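Local coordinates for protein methylenetetrahydrofolate--tRNA-(uracil-5-)-methyltransferase TrmFO (PDB 3G5S) that probably catalyses the folate-dependent methylation of uridine 54 in tRNA to 5-methyluridine, using a bound FAD cofactor, at residues 1-5 against 112-116; 196-200 against 233-238; 367-373 against 423-427. All coordinates share one frame; numbering follows the deposited sequence. Where two conformers were deposited one is given.

In the fold
The three contacts lie far apart and share no segment. Interaction 1 is a surface contact at the edge of the parallel, FAD-binding Rossmann-type sheet, where strands 4-7 and 114-117 begin; a charge-only salt bridge, a water link and aliphatic packing on an arginine make it up. Interaction 2, with its centre about 57 Å from that of interaction 1 and on the opposite side of the chain's centre, is partly buried and packs helix 193-205 on the start of helix 236-239 through an aromatic cluster with one direct hydrogen bond. Interaction 3 is also partly buried, but joins a proline-rich loop to helix 409-429 almost wholly by apolar and CH-pi packing. Only the exposed sheet edge pairs opposite charges.

Interaction 1: residues 1-5 against 112-116; sequences MERVN and PLLEV
Arg3 reaches Glu115 with CG anti to its own carbonyl carbon (chi1 -59°) and the chain extended as far as NE, while Glu115, stretched out beyond CG, crosses it at about a right angle. Glu115 CB lies over the centre of the guanidinium, 3.5 Å from Arg3 CZ. The extended chain carries the carboxylate alongside the arginine: Arg3 NE and Glu115 OE2 are 3.2 Å apart in a salt bridge. Since OE2 stands well out of the guanidinium plane, with no N-H directed at it, the attraction is one of charge alone. On the opposite face CG of Met1, a selenomethionine, lies toward the rim, so carbon borders both faces. Further along, Met1 SE touches Leu113 CD2 at 4.3 Å. At the guanidinium edge a water accepts from Arg3 NH1 (2.9 Å) and donates to Pro112 O (2.8 Å), linking the arginine side chain to the other segment's backbone. Arg3 NH2 is hydrogen-bonded to Val27 O, which fixes the group over the neighbouring strand. Strand 27-30 runs between 4-7 and 114-117 in the parallel sheet, so the arginine spans the intervening strand at its N-terminal end, while Leu113 and Leu114 pack against Leu21 of helix 11-22.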
loop_
_atom_site.group_PDB
_atom_site.type_symbol
_atom_site.label_atom_id
_atom_site.label_comp_id
_atom_site.label_asym_id
_atom_site.label_seq_id
_atom_site.Cartn_x
_atom_site.Cartn_y
_atom_site.Cartn_z
HETATM N N MSE A 1 -3.149 14.454 -32.075
HETATM C CA MSE A 1 -3.003 13.005 -32.077
HETATM C C MSE A 1 -3.783 12.407 -30.914
HETATM O O MSE A 1 -4.024 13.077 -29.911
HETATM C CB MSE A 1 -1.519 12.612 -31.987
HETATM C CG MSE A 1 -0.848 12.916 -30.637
HETATM SE SE MSE A 1 1.091 12.641 -30.614
HETATM C CE MSE A 1 1.634 14.158 -31.689
ATOM N N GLU A 2 -4.179 11.146 -31.049
ATOM C CA GLU A 2 -4.835 10.431 -29.961
ATOM C C GLU A 2 -3.835 10.188 -28.836
ATOM O O GLU A 2 -2.677 9.853 -29.091
ATOM C CB GLU A 2 -5.377 9.096 -30.466
ATOM C CG GLU A 2 -6.544 8.559 -29.667
ATOM C CD GLU A 2 -7.798 9.407 -29.820
ATOM O OE1 GLU A 2 -7.836 10.289 -30.704
ATOM O OE2 GLU A 2 -8.759 9.186 -29.062
ATOM N N ARG A 3 -4.287 10.367 -27.599
ATOM C CA ARG A 3 -3.418 10.254 -26.435
ATOM C C ARG A 3 -4.115 9.477 -25.336
ATOM O O ARG A 3 -5.339 9.580 -25.179
ATOM C CB ARG A 3 -3.037 11.639 -25.896
ATOM C CG ARG A 3 -2.322 12.535 -26.880
ATOM C CD ARG A 3 -2.044 13.913 -26.299
ATOM N NE ARG A 3 -1.381 14.769 -27.272
ATOM C CZ ARG A 3 -0.071 14.790 -27.490
ATOM N NH1 ARG A 3 0.417 15.606 -28.408
ATOM N NH2 ARG A 3 0.753 14.010 -26.796
ATOM N N VAL A 4 -3.336 8.700 -24.586
ATOM C CA VAL A 4 -3.817 8.134 -23.338
ATOM C C VAL A 4 -3.743 9.206 -22.264
ATOM O O VAL A 4 -2.727 9.887 -22.132
ATOM C CB VAL A 4 -2.971 6.917 -22.923
ATOM C CG1 VAL A 4 -3.281 6.510 -21.486
ATOM C CG2 VAL A 4 -3.225 5.778 -23.880
ATOM N N ASN A 5 -4.834 9.378 -21.522
ATOM C CA ASN A 5 -4.850 10.329 -20.426
ATOM C C ASN A 5 -4.176 9.743 -19.201
ATOM O O ASN A 5 -4.442 8.601 -18.839
ATOM C CB ASN A 5 -6.286 10.681 -20.058
ATOM C CG ASN A 5 -7.050 11.280 -21.213
ATOM O OD1 ASN A 5 -6.635 12.293 -21.778
ATOM N ND2 ASN A 5 -8.171 10.662 -21.575
ATOM N N PRO A 112 8.842 13.808 -27.113
ATOM C CA PRO A 112 8.036 14.302 -28.241
ATOM C C PRO A 112 6.573 13.877 -28.185
ATOM O O PRO A 112 5.732 14.519 -28.815
ATOM C CB PRO A 112 8.690 13.649 -29.465
ATOM C CG PRO A 112 10.043 13.215 -29.019
ATOM C CD PRO A 112 9.924 12.908 -27.555
ATOM N N LEU A 113 6.275 12.803 -27.465
ATOM C CA LEU A 113 4.917 12.271 -27.439
ATOM C C LEU A 113 4.117 12.653 -26.193
ATOM O O LEU A 113 2.990 12.188 -26.018
ATOM C CB LEU A 113 4.930 10.752 -27.624
ATOM C CG LEU A 113 5.554 10.210 -28.915
ATOM C CD1 LEU A 113 5.442 8.693 -28.965
ATOM C CD2 LEU A 113 4.934 10.830 -30.161
ATOM N N LEU A 114 4.681 13.513 -25.349
ATOM C CA LEU A 114 4.001 13.944 -24.130
ATOM C C LEU A 114 3.447 15.360 -24.232
ATOM O O LEU A 114 4.185 16.306 -24.500
ATOM C CB LEU A 114 4.943 13.873 -22.925
ATOM C CG LEU A 114 4.282 14.349 -21.624
ATOM C CD1 LEU A 114 3.220 13.362 -21.192
ATOM C CD2 LEU A 114 5.291 14.559 -20.515
ATOM N N GLU A 115 2.142 15.488 -24.015
ATOM C CA GLU A 115 1.502 16.786 -23.826
ATOM C C GLU A 115 1.148 16.941 -22.354
ATOM O O GLU A 115 0.531 16.053 -21.762
ATOM C CB GLU A 115 0.230 16.910 -24.665
ATOM C CG GLU A 115 -0.473 18.253 -24.465
ATOM C CD GLU A 115 -1.880 18.311 -25.052
ATOM O OE1 GLU A 115 -2.486 19.403 -25.021
ATOM O OE2 GLU A 115 -2.387 17.277 -25.530
ATOM N N VAL A 116 1.553 18.061 -21.768
ATOM C CA VAL A 116 1.220 18.384 -20.393
ATOM C C VAL A 116 0.066 19.375 -20.379
ATOM O O VAL A 116 0.108 20.387 -21.076
ATOM C CB VAL A 116 2.419 19.013 -19.663
ATOM C CG1 VAL A 116 2.048 19.380 -18.238
ATOM C CG2 VAL A 116 3.606 18.062 -19.674
HETATM O O HOH W 1 3.232 15.348 -27.935
#

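Interaction 2: residues 196-200 against 233-238; sequences YRRFH and GYQTLL
Tyr196 fills the apolar centre, with Leu238 over one face, His200 CB toward the rim of the other and Tyr234 at its edge. Leu238 CD2 stands over the middle of the Tyr196 ring, 3.7 Å from its centroid, a CH-pi contact. The same tyrosine turns its edge to the face of Tyr234 in a T-shaped pair, planes 79° apart, with Tyr196 CE2 at 3.6 Å from Tyr234 CE2. Tyr234 in turn directs its edge to the face of His200, centroids 5.7 Å apart, so the three rings form an aromatic cluster. Tyr234 CA also lies over the His200 face. CG anti to the backbone N in both Tyr196 (chi1 172°) and His200 sends the two rings, one helical turn apart, toward the 233-238 segment. Farther out, Tyr234 CE2 lies over the centre of the Arg197 guanidinium, the two planes 31° apart, and Arg197 CG meets the ring edge. At the polar edge Tyr196 OH donates to Tyr234 O (2.6 Å), and a water donates to both Tyr196 OH and Gly233 O while accepting from Leu237 N. Gly233 O also takes Thr236 OG1 (2.9 Å) and Thr236 N from one face of its plane. His200 NE2 bonds to Ala230 O at the end of helix 226-231, so helix 193-205 grips both that helix and the start of helix 236-239.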
loop_
_atom_site.group_PDB
_atom_site.type_symbol
_atom_site.label_atom_id
_atom_site.label_comp_id
_atom_site.label_asym_id
_atom_site.label_seq_id
_atom_site.Cartn_x
_atom_site.Cartn_y
_atom_site.Cartn_z
ATOM N N TYR A 196 -4.388 -7.466 30.689
ATOM C CA TYR A 196 -5.042 -6.279 30.159
ATOM C C TYR A 196 -4.508 -5.011 30.822
ATOM O O TYR A 196 -4.214 -4.025 30.157
ATOM C CB TYR A 196 -6.562 -6.352 30.311
ATOM C CG TYR A 196 -7.214 -5.043 29.942
ATOM C CD1 TYR A 196 -7.312 -4.650 28.613
ATOM C CD2 TYR A 196 -7.694 -4.180 30.918
ATOM C CE1 TYR A 196 -7.886 -3.447 28.268
ATOM C CE2 TYR A 196 -8.274 -2.970 30.580
ATOM C CZ TYR A 196 -8.367 -2.611 29.252
ATOM O OH TYR A 196 -8.932 -1.414 28.888
ATOM N N ARG A 197 -4.376 -5.036 32.143
ATOM C CA ARG A 197 -3.878 -3.867 32.857
ATOM C C ARG A 197 -2.476 -3.444 32.388
ATOM O O ARG A 197 -2.230 -2.257 32.174
ATOM C CB ARG A 197 -3.931 -4.089 34.375
ATOM C CG ARG A 197 -5.342 -4.392 34.902
ATOM C CD ARG A 197 -5.445 -4.266 36.426
ATOM N NE ARG A 197 -5.789 -2.911 36.850
ATOM C CZ ARG A 197 -6.992 -2.541 37.280
ATOM N NH1 ARG A 197 -7.978 -3.427 37.356
ATOM N NH2 ARG A 197 -7.215 -1.284 37.640
ATOM N N ARG A 198 -1.573 -4.407 32.212
ATOM C CA ARG A 198 -0.224 -4.120 31.703
ATOM C C ARG A 198 -0.300 -3.484 30.314
ATOM O O ARG A 198 0.372 -2.493 30.035
ATOM C CB ARG A 198 0.637 -5.398 31.655
ATOM C CG ARG A 198 2.065 -5.207 31.085
ATOM C CD ARG A 198 2.752 -6.540 30.726
ATOM N NE ARG A 198 4.101 -6.349 30.176
ATOM C CZ ARG A 198 4.700 -7.193 29.338
ATOM N NH1 ARG A 198 4.075 -8.293 28.938
ATOM N NH2 ARG A 198 5.918 -6.932 28.885
ATOM N N PHE A 199 -1.127 -4.067 29.453
ATOM C CA PHE A 199 -1.278 -3.615 28.078
ATOM C C PHE A 199 -1.868 -2.202 28.028
ATOM O O PHE A 199 -1.360 -1.318 27.331
ATOM C CB PHE A 199 -2.165 -4.607 27.327
ATOM C CG PHE A 199 -2.284 -4.333 25.859
ATOM C CD1 PHE A 199 -1.228 -4.579 25.000
ATOM C CD2 PHE A 199 -3.467 -3.862 25.332
ATOM C CE1 PHE A 199 -1.346 -4.341 23.645
ATOM C CE2 PHE A 199 -3.589 -3.623 23.978
ATOM C CZ PHE A 199 -2.527 -3.866 23.133
ATOM N N HIS A 200 -2.937 -1.989 28.787
ATOM C CA HIS A 200 -3.579 -0.686 28.844
ATOM C C HIS A 200 -2.611 0.386 29.344
ATOM O O HIS A 200 -2.542 1.474 28.781
ATOM C CB HIS A 200 -4.828 -0.738 29.724
ATOM C CG HIS A 200 -5.470 0.595 29.931
ATOM N ND1 HIS A 200 -5.368 1.299 31.112
ATOM C CD2 HIS A 200 -6.212 1.364 29.098
ATOM C CE1 HIS A 200 -6.023 2.440 30.999
ATOM N NE2 HIS A 200 -6.543 2.505 29.787
ATOM N N GLY A 233 -10.070 6.075 29.185
ATOM C CA GLY A 233 -10.441 5.322 30.371
ATOM C C GLY A 233 -10.182 3.828 30.320
ATOM O O GLY A 233 -10.188 3.222 29.253
ATOM N N TYR A 234 -9.965 3.240 31.493
ATOM C CA TYR A 234 -9.743 1.805 31.650
ATOM C C TYR A 234 -10.829 0.958 30.977
ATOM O O TYR A 234 -10.540 -0.090 30.408
ATOM C CB TYR A 234 -9.662 1.470 33.144
ATOM C CG TYR A 234 -9.368 0.025 33.486
ATOM C CD1 TYR A 234 -10.395 -0.874 33.748
ATOM C CD2 TYR A 234 -8.060 -0.434 33.579
ATOM C CE1 TYR A 234 -10.126 -2.194 34.079
ATOM C CE2 TYR A 234 -7.782 -1.751 33.910
ATOM C CZ TYR A 234 -8.819 -2.625 34.157
ATOM O OH TYR A 234 -8.543 -3.935 34.490
ATOM N N GLN A 235 -12.079 1.407 31.041
ATOM C CA GLN A 235 -13.183 0.609 30.511
ATOM C C GLN A 235 -13.272 0.598 28.993
ATOM O O GLN A 235 -13.860 -0.309 28.412
ATOM C CB GLN A 235 -14.516 1.123 31.051
ATOM C CG GLN A 235 -14.711 0.943 32.535
ATOM C CD GLN A 235 -16.122 1.305 32.945
ATOM O OE1 GLN A 235 -16.487 2.481 32.994
ATOM N NE2 GLN A 235 -16.933 0.295 33.215
ATOM N N THR A 236 -12.705 1.617 28.363
ATOM C CA THR A 236 -12.981 1.898 26.961
ATOM C C THR A 236 -12.640 0.734 26.032
ATOM O O THR A 236 -13.469 0.310 25.227
ATOM C CB THR A 236 -12.242 3.170 26.517
ATOM O OG1 THR A 236 -12.322 4.160 27.552
ATOM C CG2 THR A 236 -12.825 3.708 25.230
ATOM N N LEU A 237 -11.426 0.207 26.134
ATOM C CA LEU A 237 -11.046 -0.899 25.259
ATOM C C LEU A 237 -11.894 -2.151 25.510
ATOM O O LEU A 237 -12.143 -2.939 24.595
ATOM C CB LEU A 237 -9.552 -1.216 25.386
ATOM C CG LEU A 237 -8.621 -0.143 24.823
ATOM C CD1 LEU A 237 -7.191 -0.371 25.286
ATOM C CD2 LEU A 237 -8.696 -0.108 23.303
ATOM N N LEU A 238 -12.353 -2.317 26.750
ATOM C CA LEU A 238 -13.157 -3.474 27.137
ATOM C C LEU A 238 -14.572 -3.400 26.568
ATOM O O LEU A 238 -15.204 -4.429 26.319
ATOM C CB LEU A 238 -13.202 -3.622 28.661
ATOM C CG LEU A 238 -11.851 -3.809 29.352
ATOM C CD1 LEU A 238 -12.023 -3.783 30.865
ATOM C CD2 LEU A 238 -11.176 -5.097 28.896
HETATM O O HOH W 2 -9.237 1.290 27.680
#

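Interaction 3: residues 367-373 against 423-427; sequences VAPPEES and AFSAW
Loop-on-helix packing joins the proline-rich segment 367-373, which leads from helix 343-361 to helix 374-384, to the 423-427 part of helix 409-429. Trp427 buries more surface here than any other residue: Pro369 CA sits over the indole face, 3.6 Å from the centroid of the five-membered ring and 12° off its normal, a CH-pi contact. With CG anti to the backbone N (chi1 175°), the indole extends along the loop, where Val367 CG2 reaches Trp427 CZ2 at 3.7 Å. Pro370 covers the base of this side chain, its CD 3.7 Å from Trp427 CB, and its CG meets Ala423 CB at 4.0 Å. Phe424 presents its edge to Ser373 CB (3.8 Å). Losing the indole to an alanine here is likely to leave Pro369 CA and Val367 CG2 without their aromatic partner and open a gap. Ser373 is the N-cap of helix 374-384, bonded through OG to Gly376 N. Ser373 N bonds to Pro370 O, closing a type I beta turn, and OG donates to the same oxygen (2.8 Å), in the carbonyl plane. Ser373 thus spends its polar atoms on the turn and next helix, while the contact itself rests on shape and apolar surface.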
loop_
_atom_site.group_PDB
_atom_site.type_symbol
_atom_site.label_atom_id
_atom_site.label_comp_id
_atom_site.label_asym_id
_atom_site.label_seq_id
_atom_site.Cartn_x
_atom_site.Cartn_y
_atom_site.Cartn_z
ATOM N N VAL A 367 -1.639 -7.568 -18.734
ATOM C CA VAL A 367 -0.750 -8.520 -18.087
ATOM C C VAL A 367 -0.581 -8.148 -16.614
ATOM O O VAL A 367 -0.962 -7.061 -16.186
ATOM C CB VAL A 367 0.625 -8.543 -18.781
ATOM C CG1 VAL A 367 0.514 -9.125 -20.186
ATOM C CG2 VAL A 367 1.228 -7.147 -18.822
ATOM N N ALA A 368 -0.010 -9.061 -15.834
ATOM C CA ALA A 368 0.323 -8.778 -14.444
ATOM C C ALA A 368 1.470 -9.683 -14.041
ATOM O O ALA A 368 1.497 -10.848 -14.417
ATOM C CB ALA A 368 -0.866 -9.003 -13.532
ATOM N N PRO A 369 2.426 -9.152 -13.271
ATOM C CA PRO A 369 3.594 -9.955 -12.902
ATOM C C PRO A 369 3.218 -11.060 -11.928
ATOM O O PRO A 369 2.168 -11.017 -11.302
ATOM C CB PRO A 369 4.538 -8.951 -12.234
ATOM C CG PRO A 369 3.801 -7.683 -12.090
ATOM C CD PRO A 369 2.460 -7.785 -12.726
ATOM N N PRO A 370 4.093 -12.053 -11.788
ATOM C CA PRO A 370 3.764 -13.256 -11.017
ATOM C C PRO A 370 3.775 -13.032 -9.505
ATOM O O PRO A 370 4.387 -12.080 -9.017
ATOM C CB PRO A 370 4.872 -14.230 -11.407
ATOM C CG PRO A 370 6.003 -13.369 -11.826
ATOM C CD PRO A 370 5.409 -12.144 -12.441
ATOM N N GLU A 371 3.113 -13.930 -8.781
ATOM C CA GLU A 371 2.967 -13.849 -7.327
ATOM C C GLU A 371 4.298 -13.811 -6.570
ATOM O O GLU A 371 4.364 -13.275 -5.462
ATOM C CB GLU A 371 2.115 -15.027 -6.818
ATOM C CG GLU A 371 2.700 -16.401 -7.155
ATOM C CD GLU A 371 1.962 -17.556 -6.492
ATOM O OE1 GLU A 371 0.971 -17.302 -5.777
ATOM O OE2 GLU A 371 2.379 -18.718 -6.685
ATOM N N GLU A 372 5.345 -14.392 -7.154
ATOM C CA GLU A 372 6.660 -14.423 -6.508
ATOM C C GLU A 372 7.355 -13.073 -6.538
ATOM O O GLU A 372 8.255 -12.830 -5.735
ATOM C CB GLU A 372 7.578 -15.459 -7.159
ATOM C CG GLU A 372 7.152 -16.891 -6.946
ATOM C CD GLU A 372 5.935 -17.283 -7.761
ATOM O OE1 GLU A 372 5.616 -16.585 -8.753
ATOM O OE2 GLU A 372 5.308 -18.310 -7.407
ATOM N N SER A 373 6.981 -12.219 -7.486
ATOM C CA SER A 373 7.572 -10.895 -7.553
ATOM C C SER A 373 6.872 -9.991 -6.558
ATOM O O SER A 373 5.708 -10.210 -6.210
ATOM C CB SER A 373 7.502 -10.314 -8.965
ATOM O OG SER A 373 6.191 -9.963 -9.345
ATOM N N ALA A 423 11.838 -14.268 -11.128
ATOM C CA ALA A 423 10.486 -14.422 -11.657
ATOM C C ALA A 423 10.050 -13.159 -12.394
ATOM O O ALA A 423 9.446 -13.234 -13.463
ATOM C CB ALA A 423 9.502 -14.740 -10.544
ATOM N N PHE A 424 10.361 -12.000 -11.824
ATOM C CA PHE A 424 9.985 -10.746 -12.450
ATOM C C PHE A 424 10.702 -10.558 -13.781
ATOM O O PHE A 424 10.104 -10.131 -14.772
ATOM C CB PHE A 424 10.285 -9.580 -11.519
ATOM C CG PHE A 424 9.728 -8.281 -12.015
ATOM C CD1 PHE A 424 8.381 -7.999 -11.871
ATOM C CD2 PHE A 424 10.537 -7.360 -12.651
ATOM C CE1 PHE A 424 7.851 -6.813 -12.341
ATOM C CE2 PHE A 424 10.010 -6.171 -13.125
ATOM C CZ PHE A 424 8.665 -5.903 -12.966
ATOM N N SER A 425 11.994 -10.860 -13.797
ATOM C CA SER A 425 12.784 -10.721 -15.012
ATOM C C SER A 425 12.287 -11.645 -16.119
ATOM O O SER A 425 12.226 -11.252 -17.281
ATOM C CB SER A 425 14.260 -10.981 -14.722
ATOM O OG SER A 425 14.801 -9.946 -13.924
ATOM N N ALA A 426 11.933 -12.874 -15.761
ATOM C CA ALA A 426 11.392 -13.797 -16.752
ATOM C C ALA A 426 10.061 -13.284 -17.299
ATOM O O ALA A 426 9.772 -13.398 -18.488
ATOM C CB ALA A 426 11.236 -15.189 -16.159
ATOM N N TRP A 427 9.248 -12.710 -16.421
ATOM C CA TRP A 427 7.984 -12.126 -16.843
ATOM C C TRP A 427 8.231 -10.991 -17.840
ATOM O O TRP A 427 7.603 -10.946 -18.899
ATOM C CB TRP A 427 7.196 -11.659 -15.625
ATOM C CG TRP A 427 5.936 -10.942 -15.971
ATOM C CD1 TRP A 427 4.757 -11.491 -16.400
ATOM C CD2 TRP A 427 5.722 -9.529 -15.911
ATOM N NE1 TRP A 427 3.826 -10.497 -16.616
ATOM C CE2 TRP A 427 4.394 -9.285 -16.324
ATOM C CE3 TRP A 427 6.526 -8.445 -15.554
ATOM C CZ2 TRP A 427 3.853 -8.000 -16.377
ATOM C CZ3 TRP A 427 5.990 -7.169 -15.615
ATOM C CH2 TRP A 427 4.666 -6.959 -16.019
#